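Local coordinates for aerolysin-like protein (Bombina maxima, PDB 6LH8), which is probably either an endolysosome-modulating pore-forming protein of the aerolysin family or the paralog that negatively regulates it, at residues A[58-68]-A[126-135]; A[109-120]-A[143-154]. All blocks are in the same frame, centred on the assembly; numbering follows the deposited sequence.

In the fold
Both contacts draw on one long beta hairpin, built from strands 110-130 and 133-154, and they show how such a hairpin can be held from without at its turn and from within along its arms. Interaction 1 packs segment 58-68, a loop running into the short strand 65-68, over the turn end, while interaction 2 zips the arms together in 109-120 and 143-154. Their centres lie about 43 Å apart, on opposite sides of the chain's centre, and their nearest atoms are about 13 Å apart; they do not touch, but both use the two hairpin strands. The elongated, strand-rich architecture fits the aerolysin-like family; neither contact contains a bound ligand.

Interaction 1: residues A[58-68]-A[126-135]; sequences TEVPIGTEIQL and VEISVGDIKE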
loop_
_atom_site.group_PDB
_atom_site.type_symbol
_atom_site.label_atom_id
_atom_site.label_comp_id
_atom_site.label_asym_id
_atom_site.label_seq_id
_atom_site.Cartn_x
_atom_site.Cartn_y
_atom_site.Cartn_z
ATOM N N THR A 58 -5.070 27.259 -5.096
ATOM C CA THR A 58 -6.434 26.804 -5.336
ATOM C C THR A 58 -7.461 27.730 -4.690
ATOM O O THR A 58 -7.193 28.391 -3.678
ATOM C CB THR A 58 -6.622 25.379 -4.816
ATOM O OG1 THR A 58 -7.960 24.945 -5.083
ATOM C CG2 THR A 58 -6.378 25.311 -3.313
ATOM N N GLU A 59 -8.652 27.767 -5.297
ATOM C CA GLU A 59 -9.814 28.462 -4.758
ATOM C C GLU A 59 -10.627 27.592 -3.808
ATOM O O GLU A 59 -11.541 28.101 -3.156
ATOM C CB GLU A 59 -10.728 28.934 -5.894
ATOM C CG GLU A 59 -10.133 29.977 -6.808
ATOM C CD GLU A 59 -10.191 31.346 -6.200
ATOM O OE1 GLU A 59 -9.204 32.099 -6.335
ATOM O OE2 GLU A 59 -11.230 31.663 -5.584
ATOM N N VAL A 60 -10.336 26.295 -3.745
ATOM C CA VAL A 60 -11.088 25.413 -2.848
ATOM C C VAL A 60 -10.951 25.930 -1.416
ATOM O O VAL A 60 -9.825 26.168 -0.950
ATOM C CB VAL A 60 -10.575 23.968 -2.977
ATOM C CG1 VAL A 60 -11.147 23.085 -1.878
ATOM C CG2 VAL A 60 -10.919 23.420 -4.360
ATOM N N PRO A 61 -12.058 26.175 -0.707
ATOM C CA PRO A 61 -11.952 26.737 0.646
ATOM C C PRO A 61 -11.293 25.772 1.613
ATOM O O PRO A 61 -11.534 24.564 1.580
ATOM C CB PRO A 61 -13.415 26.991 1.035
ATOM C CG PRO A 61 -14.166 27.020 -0.260
ATOM C CD PRO A 61 -13.450 26.064 -1.160
ATOM N N ILE A 62 -10.446 26.318 2.487
ATOM C CA ILE A 62 -9.909 25.509 3.573
ATOM C C ILE A 62 -11.058 24.975 4.425
ATOM O O ILE A 62 -12.017 25.694 4.740
ATOM C CB ILE A 62 -8.903 26.336 4.392
ATOM C CG1 ILE A 62 -7.634 26.541 3.562
ATOM C CG2 ILE A 62 -8.575 25.627 5.699
ATOM C CD1 ILE A 62 -6.515 27.225 4.303
ATOM N N GLY A 63 -10.978 23.692 4.775
ATOM C CA GLY A 63 -12.031 22.998 5.486
ATOM C C GLY A 63 -12.959 22.181 4.608
ATOM O O GLY A 63 -13.772 21.414 5.144
ATOM N N THR A 64 -12.877 22.336 3.284
ATOM C CA THR A 64 -13.706 21.551 2.373
ATOM C C THR A 64 -13.437 20.066 2.558
ATOM O O THR A 64 -12.281 19.631 2.600
ATOM C CB THR A 64 -13.424 21.951 0.922
ATOM O OG1 THR A 64 -13.747 23.328 0.727
ATOM C CG2 THR A 64 -14.251 21.113 -0.045
ATOM N N GLU A 65 -14.506 19.279 2.661
ATOM C CA GLU A 65 -14.365 17.838 2.817
ATOM C C GLU A 65 -14.405 17.174 1.449
ATOM O O GLU A 65 -15.214 17.540 0.591
ATOM C CB GLU A 65 -15.458 17.274 3.727
ATOM C CG GLU A 65 -15.252 17.637 5.201
ATOM C CD GLU A 65 -16.074 16.782 6.152
ATOM O OE1 GLU A 65 -16.942 16.023 5.677
ATOM O OE2 GLU A 65 -15.852 16.871 7.380
ATOM N N ILE A 66 -13.519 16.202 1.249
ATOM C CA ILE A 66 -13.331 15.542 -0.039
ATOM C C ILE A 66 -13.363 14.046 0.228
ATOM O O ILE A 66 -12.394 13.479 0.750
ATOM C CB ILE A 66 -12.017 15.949 -0.717
ATOM C CG1 ILE A 66 -11.972 17.463 -0.942
ATOM C CG2 ILE A 66 -11.819 15.179 -2.017
ATOM C CD1 ILE A 66 -10.556 18.023 -1.068
ATOM N N GLN A 67 -14.478 13.408 -0.119
ATOM C CA GLN A 67 -14.663 11.972 0.055
ATOM C C GLN A 67 -14.368 11.247 -1.248
ATOM O O GLN A 67 -14.950 11.574 -2.286
ATOM C CB GLN A 67 -16.093 11.647 0.495
ATOM C CG GLN A 67 -16.386 11.953 1.933
ATOM C CD GLN A 67 -17.663 11.288 2.417
ATOM O OE1 GLN A 67 -18.046 11.429 3.576
ATOM N NE2 GLN A 67 -18.325 10.559 1.526
ATOM N N LEU A 68 -13.504 10.236 -1.194
ATOM C CA LEU A 68 -13.305 9.409 -2.374
ATOM C C LEU A 68 -13.120 7.959 -1.969
ATOM O O LEU A 68 -12.825 7.639 -0.814
ATOM C CB LEU A 68 -12.132 9.885 -3.244
ATOM C CG LEU A 68 -10.684 9.956 -2.769
ATOM C CD1 LEU A 68 -10.006 8.590 -2.803
ATOM C CD2 LEU A 68 -9.936 10.923 -3.687
ATOM N N VAL A 126 -8.414 14.276 -9.721
ATOM C CA VAL A 126 -9.663 14.245 -8.963
ATOM C C VAL A 126 -10.409 15.530 -9.272
ATOM O O VAL A 126 -9.957 16.621 -8.899
ATOM C CB VAL A 126 -9.438 14.089 -7.454
ATOM C CG1 VAL A 126 -10.774 13.929 -6.762
ATOM C CG2 VAL A 126 -8.548 12.866 -7.158
ATOM N N GLU A 127 -11.542 15.417 -9.959
ATOM C CA GLU A 127 -12.341 16.596 -10.248
ATOM C C GLU A 127 -13.205 16.912 -9.031
ATOM O O GLU A 127 -13.933 16.048 -8.530
ATOM C CB GLU A 127 -13.161 16.390 -11.529
ATOM C CG GLU A 127 -12.260 16.406 -12.768
ATOM C CD GLU A 127 -13.010 16.334 -14.085
ATOM O OE1 GLU A 127 -14.179 15.900 -14.084
ATOM O OE2 GLU A 127 -12.418 16.707 -15.122
ATOM N N ILE A 128 -13.056 18.133 -8.513
ATOM C CA ILE A 128 -13.716 18.598 -7.300
ATOM C C ILE A 128 -14.618 19.752 -7.691
ATOM O O ILE A 128 -14.207 20.627 -8.453
ATOM C CB ILE A 128 -12.685 19.071 -6.252
ATOM C CG1 ILE A 128 -11.799 17.909 -5.791
ATOM C CG2 ILE A 128 -13.364 19.802 -5.092
ATOM C CD1 ILE A 128 -12.560 16.696 -5.417
ATOM N N SER A 129 -15.833 19.778 -7.163
ATOM C CA SER A 129 -16.641 20.981 -7.267
ATOM C C SER A 129 -17.269 21.265 -5.911
ATOM O O SER A 129 -17.779 20.354 -5.255
ATOM C CB SER A 129 -17.712 20.848 -8.349
ATOM O OG SER A 129 -18.766 20.026 -7.911
ATOM N N VAL A 130 -17.181 22.515 -5.479
ATOM C CA VAL A 130 -17.817 22.982 -4.255
ATOM C C VAL A 130 -18.518 24.285 -4.621
ATOM O O VAL A 130 -17.861 25.290 -4.917
ATOM C CB VAL A 130 -16.822 23.167 -3.093
ATOM C CG1 VAL A 130 -15.578 23.920 -3.535
ATOM C CG2 VAL A 130 -17.485 23.877 -1.925
ATOM N N GLY A 131 -19.846 24.256 -4.650
ATOM C CA GLY A 131 -20.558 25.420 -5.166
ATOM C C GLY A 131 -20.165 25.640 -6.611
ATOM O O GLY A 131 -20.185 24.716 -7.426
ATOM N N ASP A 132 -19.781 26.864 -6.953
ATOM C CA ASP A 132 -19.353 27.143 -8.311
ATOM C C ASP A 132 -17.845 27.025 -8.487
ATOM O O ASP A 132 -17.334 27.326 -9.568
ATOM C CB ASP A 132 -19.821 28.532 -8.732
ATOM C CG ASP A 132 -19.322 29.613 -7.805
ATOM O OD1 ASP A 132 -18.939 29.296 -6.658
ATOM O OD2 ASP A 132 -19.335 30.785 -8.226
ATOM N N ILE A 133 -17.126 26.596 -7.457
ATOM C CA ILE A 133 -15.679 26.448 -7.541
ATOM C C ILE A 133 -15.361 25.071 -8.104
ATOM O O ILE A 133 -15.896 24.060 -7.632
ATOM C CB ILE A 133 -15.032 26.653 -6.160
ATOM C CG1 ILE A 133 -15.250 28.098 -5.699
ATOM C CG2 ILE A 133 -13.545 26.344 -6.205
ATOM C CD1 ILE A 133 -14.954 28.327 -4.223
ATOM N N LYS A 134 -14.506 25.027 -9.128
ATOM C CA LYS A 134 -14.061 23.775 -9.727
ATOM C C LYS A 134 -12.547 23.682 -9.610
ATOM O O LYS A 134 -11.835 24.684 -9.754
ATOM C CB LYS A 134 -14.476 23.654 -11.207
ATOM C CG LYS A 134 -15.972 23.763 -11.452
ATOM C CD LYS A 134 -16.344 23.242 -12.832
ATOM C CE LYS A 134 -16.353 24.356 -13.860
ATOM N NZ LYS A 134 -17.675 24.424 -14.559
ATOM N N GLU A 135 -12.063 22.484 -9.305
ATOM C CA GLU A 135 -10.633 22.245 -9.188
ATOM C C GLU A 135 -10.345 20.827 -9.651
ATOM O O GLU A 135 -11.196 19.948 -9.557
ATOM C CB GLU A 135 -10.148 22.434 -7.740
ATOM C CG GLU A 135 -8.634 22.288 -7.580
ATOM C CD GLU A 135 -7.897 23.348 -8.352
ATOM O OE1 GLU A 135 -7.620 23.136 -9.553
ATOM O OE2 GLU A 135 -7.624 24.425 -7.773
HETATM O O HOH W 1 -8.952 26.896 -8.109
#
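Glu135 and Thr58 supply the polar end of a contact that is otherwise mostly apolar, and the glutamate can be followed outward atom by atom. Its CB lies 3.6 Å from CG2 of Val60. With CG anti to the backbone N (chi1 -176°) and the chain bent at chi2 (63°), CG still skirts that methyl while the carboxylate turns to the hydroxyl of Thr58. There OE2 accepts from Thr58 OG1 at 2.8 Å through its anti lone pair, and a water that donates to OE2 accepts from the backbone N of Glu59. Thr58 OG1 is itself fixed by an ST turn, accepting from Val60 N at 3.0 Å. Beyond this, methyl and methylene groups do most of the touching. Pro61 CD meets Val130 CG1 tip to tip at 3.8 Å, and Ile133 CG2 packs on Glu59 CB. Ile133 also extends CD1 to Glu59 O (3.6 Å), a methyl against a carbonyl oxygen. Farther along, Ile66 and Ile128 cross at about a right angle, Ile66 CG2 lying 3.8 Å from Ile128 CD1. The loop and strand 65-68 thus lie over the 130-133 type II' hairpin turn and its strands, with Val5 of strand 4-28 touching Ile66 and Ile128, and strand 81-84 pairing with 65-68.

Interaction 2: residues A[109-120]-A[143-154]; sequences TKLIVILTRNEN and SQSGINAEVNTE
Backbone bonding dominates where Lys110 to Thr116 pair with Asn148 to Glu154 as an antiparallel ladder, the N-to-C directions of strands 110-120 and 148-154 being 159° apart. Four hydrogen-bonded pairs, from Lys110 with Glu154 to Thr116 with Asn148, alternate with three non-hydrogen-bonded ones. Ile114 with Glu150 is typical, Glu150 N reaching Ile114 O at 2.9 Å. The register then slips by one residue before a second ladder pairs Glu119 with Gln144 and Asn120 with Ser143. At the slip a side chain stands in for a carbonyl: Ser145 OG accepts from Asn118 N (2.8 Å) and donates to Gly146 O, while Ser145 N returns a bond to Asn118 O.

Apolar contacts line one face. Leu111 CD1 lies 3.7 Å from Val151 CG1, and Leu115 CD2 sits 3.9 Å from both Ile147 CG2 and Ala149 CB.

Polar side chains gather round Arg117. Its CG lies between the backbone N and the carbonyl carbon (chi1 66°), and the extended chain runs past Ile147 CG1 to lay the guanidinium against Gln144. OE1 of Gln144 rests over one face, the planes 31° apart, without bonding to it. Arg117 NE makes a salt bridge to Glu119 OE2 at 3.2 Å, and NH1 bonds to Asp45 O and to a water shared with Ser145 O. Gln144 OE1 accepts from Thr47 N.

The chemistry implies a division of labour: regular backbone bonds join the hairpin arms, whereas at the irregular step the Ser145 hydroxyl takes over as acceptor and Arg117 links both arms through water and reaches strand 41-53 through Asp45.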
loop_
_atom_site.group_PDB
_atom_site.type_symbol
_atom_site.label_atom_id
_atom_site.label_comp_id
_atom_site.label_asym_id
_atom_site.label_seq_id
_atom_site.Cartn_x
_atom_site.Cartn_y
_atom_site.Cartn_z
ATOM N N THR A 109 21.026 -29.877 3.668
ATOM C CA THR A 109 20.413 -28.740 2.997
ATOM C C THR A 109 20.841 -27.427 3.646
ATOM O O THR A 109 20.919 -27.324 4.874
ATOM C CB THR A 109 18.872 -28.839 3.025
ATOM O OG1 THR A 109 18.450 -30.059 2.398
ATOM C CG2 THR A 109 18.223 -27.657 2.302
ATOM N N LYS A 110 21.122 -26.429 2.806
ATOM C CA LYS A 110 21.131 -25.027 3.207
ATOM C C LYS A 110 19.860 -24.382 2.673
ATOM O O LYS A 110 19.550 -24.503 1.480
ATOM C CB LYS A 110 22.361 -24.285 2.680
ATOM C CG LYS A 110 22.410 -22.815 3.081
ATOM C CD LYS A 110 23.696 -22.157 2.602
ATOM C CE LYS A 110 23.851 -20.754 3.165
ATOM N NZ LYS A 110 25.002 -20.633 4.115
ATOM N N LEU A 111 19.118 -23.727 3.556
ATOM C CA LEU A 111 17.801 -23.193 3.238
ATOM C C LEU A 111 17.836 -21.673 3.309
ATOM O O LEU A 111 18.324 -21.105 4.291
ATOM C CB LEU A 111 16.747 -23.750 4.198
ATOM C CG LEU A 111 15.303 -23.288 4.045
ATOM C CD1 LEU A 111 14.351 -24.453 4.252
ATOM C CD2 LEU A 111 15.002 -22.172 5.033
ATOM N N ILE A 112 17.315 -21.023 2.272
ATOM C CA ILE A 112 17.200 -19.571 2.214
ATOM C C ILE A 112 15.736 -19.226 1.992
ATOM O O ILE A 112 15.117 -19.723 1.045
ATOM C CB ILE A 112 18.069 -18.970 1.094
ATOM C CG1 ILE A 112 19.488 -19.546 1.136
ATOM C CG2 ILE A 112 18.097 -17.460 1.189
ATOM C CD1 ILE A 112 19.739 -20.615 0.088
ATOM N N VAL A 113 15.185 -18.386 2.863
ATOM C CA VAL A 113 13.879 -17.775 2.643
ATOM C C VAL A 113 14.110 -16.333 2.211
ATOM O O VAL A 113 14.710 -15.552 2.955
ATOM C CB VAL A 113 12.998 -17.813 3.904
ATOM C CG1 VAL A 113 11.560 -17.509 3.532
ATOM C CG2 VAL A 113 13.097 -19.156 4.605
ATOM N N ILE A 114 13.616 -15.981 1.026
ATOM C CA ILE A 114 13.675 -14.622 0.496
ATOM C C ILE A 114 12.263 -14.065 0.553
ATOM O O ILE A 114 11.339 -14.644 -0.033
ATOM C CB ILE A 114 14.208 -14.583 -0.946
ATOM C CG1 ILE A 114 15.565 -15.283 -1.040
ATOM C CG2 ILE A 114 14.270 -13.116 -1.442
ATOM C CD1 ILE A 114 16.686 -14.535 -0.382
ATOM N N LEU A 115 12.088 -12.961 1.274
ATOM C CA LEU A 115 10.781 -12.352 1.477
ATOM C C LEU A 115 10.674 -11.098 0.617
ATOM O O LEU A 115 11.483 -10.179 0.768
ATOM C CB LEU A 115 10.585 -12.017 2.957
ATOM C CG LEU A 115 10.645 -13.306 3.780
ATOM C CD1 LEU A 115 11.407 -13.115 5.074
ATOM C CD2 LEU A 115 9.246 -13.800 4.056
ATOM N N THR A 116 9.689 -11.060 -0.287
ATOM C CA THR A 116 9.522 -9.913 -1.179
ATOM C C THR A 116 8.079 -9.435 -1.194
ATOM O O THR A 116 7.153 -10.182 -0.879
ATOM C CB THR A 116 9.914 -10.232 -2.629
ATOM O OG1 THR A 116 9.130 -11.337 -3.104
ATOM C CG2 THR A 116 11.387 -10.544 -2.744
ATOM N N ARG A 117 7.892 -8.171 -1.589
ATOM C CA ARG A 117 6.548 -7.674 -1.869
ATOM C C ARG A 117 6.616 -6.583 -2.926
ATOM O O ARG A 117 7.642 -5.920 -3.097
ATOM C CB ARG A 117 5.847 -7.159 -0.607
ATOM C CG ARG A 117 6.439 -5.940 0.019
ATOM C CD ARG A 117 5.617 -5.504 1.246
ATOM N NE ARG A 117 6.378 -4.598 2.106
ATOM C CZ ARG A 117 6.105 -4.375 3.388
ATOM N NH1 ARG A 117 5.086 -4.998 3.979
ATOM N NH2 ARG A 117 6.846 -3.524 4.082
ATOM N N ASN A 118 5.501 -6.400 -3.627
ATOM C CA ASN A 118 5.370 -5.301 -4.577
ATOM C C ASN A 118 5.068 -4.019 -3.824
ATOM O O ASN A 118 4.313 -4.020 -2.850
ATOM C CB ASN A 118 4.243 -5.566 -5.582
ATOM C CG ASN A 118 4.523 -6.752 -6.497
ATOM O OD1 ASN A 118 5.669 -7.021 -6.860
ATOM N ND2 ASN A 118 3.463 -7.456 -6.888
ATOM N N GLU A 119 5.692 -2.928 -4.253
ATOM C CA GLU A 119 5.404 -1.609 -3.711
ATOM C C GLU A 119 5.179 -0.690 -4.900
ATOM O O GLU A 119 5.984 -0.677 -5.836
ATOM C CB GLU A 119 6.536 -1.124 -2.790
ATOM C CG GLU A 119 6.755 -2.061 -1.592
ATOM C CD GLU A 119 7.595 -1.446 -0.490
ATOM O OE1 GLU A 119 8.152 -0.352 -0.707
ATOM O OE2 GLU A 119 7.721 -2.073 0.585
ATOM N N ASN A 120 4.060 0.024 -4.895
ATOM C CA ASN A 120 3.652 0.780 -6.073
ATOM C C ASN A 120 3.172 2.163 -5.670
ATOM O O ASN A 120 2.474 2.313 -4.665
ATOM C CB ASN A 120 2.516 0.084 -6.836
ATOM C CG ASN A 120 2.934 -1.229 -7.454
ATOM O OD1 ASN A 120 3.353 -1.275 -8.614
ATOM N ND2 ASN A 120 2.784 -2.316 -6.699
ATOM N N SER A 143 1.074 1.991 -2.217
ATOM C CA SER A 143 0.570 0.691 -1.788
ATOM C C SER A 143 1.678 -0.347 -1.642
ATOM O O SER A 143 2.718 -0.292 -2.307
ATOM C CB SER A 143 -0.507 0.148 -2.748
ATOM O OG SER A 143 -0.083 0.243 -4.093
ATOM N N GLN A 144 1.426 -1.302 -0.749
ATOM C CA GLN A 144 2.269 -2.467 -0.536
ATOM C C GLN A 144 1.416 -3.714 -0.708
ATOM O O GLN A 144 0.292 -3.776 -0.196
ATOM C CB GLN A 144 2.887 -2.468 0.870
ATOM C CG GLN A 144 3.646 -1.202 1.262
ATOM C CD GLN A 144 4.213 -1.288 2.664
ATOM O OE1 GLN A 144 3.639 -1.946 3.533
ATOM N NE2 GLN A 144 5.348 -0.626 2.895
ATOM N N SER A 145 1.938 -4.698 -1.428
ATOM C CA SER A 145 1.261 -5.974 -1.594
ATOM C C SER A 145 1.551 -6.904 -0.417
ATOM O O SER A 145 2.359 -6.606 0.465
ATOM C CB SER A 145 1.707 -6.645 -2.885
ATOM O OG SER A 145 2.967 -7.287 -2.698
ATOM N N GLY A 146 0.867 -8.050 -0.413
ATOM C CA GLY A 146 1.244 -9.129 0.479
ATOM C C GLY A 146 2.631 -9.653 0.163
ATOM O O GLY A 146 3.150 -9.509 -0.948
ATOM N N ILE A 147 3.251 -10.240 1.170
ATOM C CA ILE A 147 4.628 -10.705 1.066
ATOM C C ILE A 147 4.646 -12.136 0.543
ATOM O O ILE A 147 3.846 -12.982 0.964
ATOM C CB ILE A 147 5.332 -10.589 2.428
ATOM C CG1 ILE A 147 5.713 -9.121 2.649
ATOM C CG2 ILE A 147 6.547 -11.518 2.509
ATOM C CD1 ILE A 147 6.319 -8.845 3.972
ATOM N N ASN A 148 5.564 -12.403 -0.379
ATOM C CA ASN A 148 5.853 -13.748 -0.848
ATOM C C ASN A 148 7.131 -14.270 -0.200
ATOM O O ASN A 148 8.121 -13.544 -0.088
ATOM C CB ASN A 148 6.012 -13.776 -2.366
ATOM C CG ASN A 148 6.377 -15.148 -2.868
ATOM O OD1 ASN A 148 7.554 -15.457 -3.087
ATOM N ND2 ASN A 148 5.369 -16.007 -3.008
ATOM N N ALA A 149 7.105 -15.539 0.213
ATOM C CA ALA A 149 8.274 -16.234 0.741
ATOM C C ALA A 149 8.752 -17.240 -0.294
ATOM O O ALA A 149 8.016 -18.171 -0.645
ATOM C CB ALA A 149 7.956 -16.943 2.059
ATOM N N GLU A 150 9.976 -17.055 -0.780
ATOM C CA GLU A 150 10.599 -18.006 -1.691
ATOM C C GLU A 150 11.621 -18.812 -0.904
ATOM O O GLU A 150 12.535 -18.241 -0.301
ATOM C CB GLU A 150 11.256 -17.293 -2.874
ATOM C CG GLU A 150 11.912 -18.247 -3.872
ATOM C CD GLU A 150 12.629 -17.533 -5.003
ATOM O OE1 GLU A 150 13.268 -16.492 -4.747
ATOM O OE2 GLU A 150 12.559 -18.023 -6.151
ATOM N N VAL A 151 11.453 -20.132 -0.884
ATOM C CA VAL A 151 12.345 -21.019 -0.144
ATOM C C VAL A 151 13.221 -21.742 -1.153
ATOM O O VAL A 151 12.713 -22.433 -2.045
ATOM C CB VAL A 151 11.570 -22.015 0.733
ATOM C CG1 VAL A 151 12.537 -22.959 1.436
ATOM C CG2 VAL A 151 10.717 -21.270 1.755
ATOM N N ASN A 152 14.529 -21.564 -1.027
ATOM C CA ASN A 152 15.498 -22.212 -1.898
ATOM C C ASN A 152 16.323 -23.178 -1.070
ATOM O O ASN A 152 16.789 -22.824 0.019
ATOM C CB ASN A 152 16.398 -21.183 -2.579
ATOM C CG ASN A 152 15.618 -20.193 -3.413
ATOM O OD1 ASN A 152 14.654 -20.558 -4.085
ATOM N ND2 ASN A 152 16.027 -18.931 -3.375
ATOM N N THR A 153 16.489 -24.398 -1.578
ATOM C CA THR A 153 17.293 -25.424 -0.928
ATOM C C THR A 153 18.592 -25.593 -1.706
ATOM O O THR A 153 18.570 -25.787 -2.926
ATOM C CB THR A 153 16.534 -26.752 -0.839
ATOM O OG1 THR A 153 16.004 -27.101 -2.126
ATOM C CG2 THR A 153 15.389 -26.641 0.155
ATOM N N GLU A 154 19.719 -25.497 -0.992
ATOM C CA GLU A 154 21.069 -25.498 -1.545
ATOM C C GLU A 154 21.837 -26.718 -1.047
ATOM O O GLU A 154 21.314 -27.480 -0.219
ATOM C CB GLU A 154 21.794 -24.209 -1.142
ATOM C CG GLU A 154 22.460 -23.473 -2.286
ATOM C CD GLU A 154 22.662 -22.005 -1.996
ATOM O OE1 GLU A 154 22.008 -21.179 -2.669
ATOM O OE2 GLU A 154 23.470 -21.668 -1.102
HETATM O O HOH W 2 10.165 -13.913 -2.559
HETATM O O HOH W 3 3.089 -6.833 3.158
HETATM O O HOH W 4 1.349 -2.877 -4.294
HETATM O O HOH W 5 -0.574 2.294 -5.912
#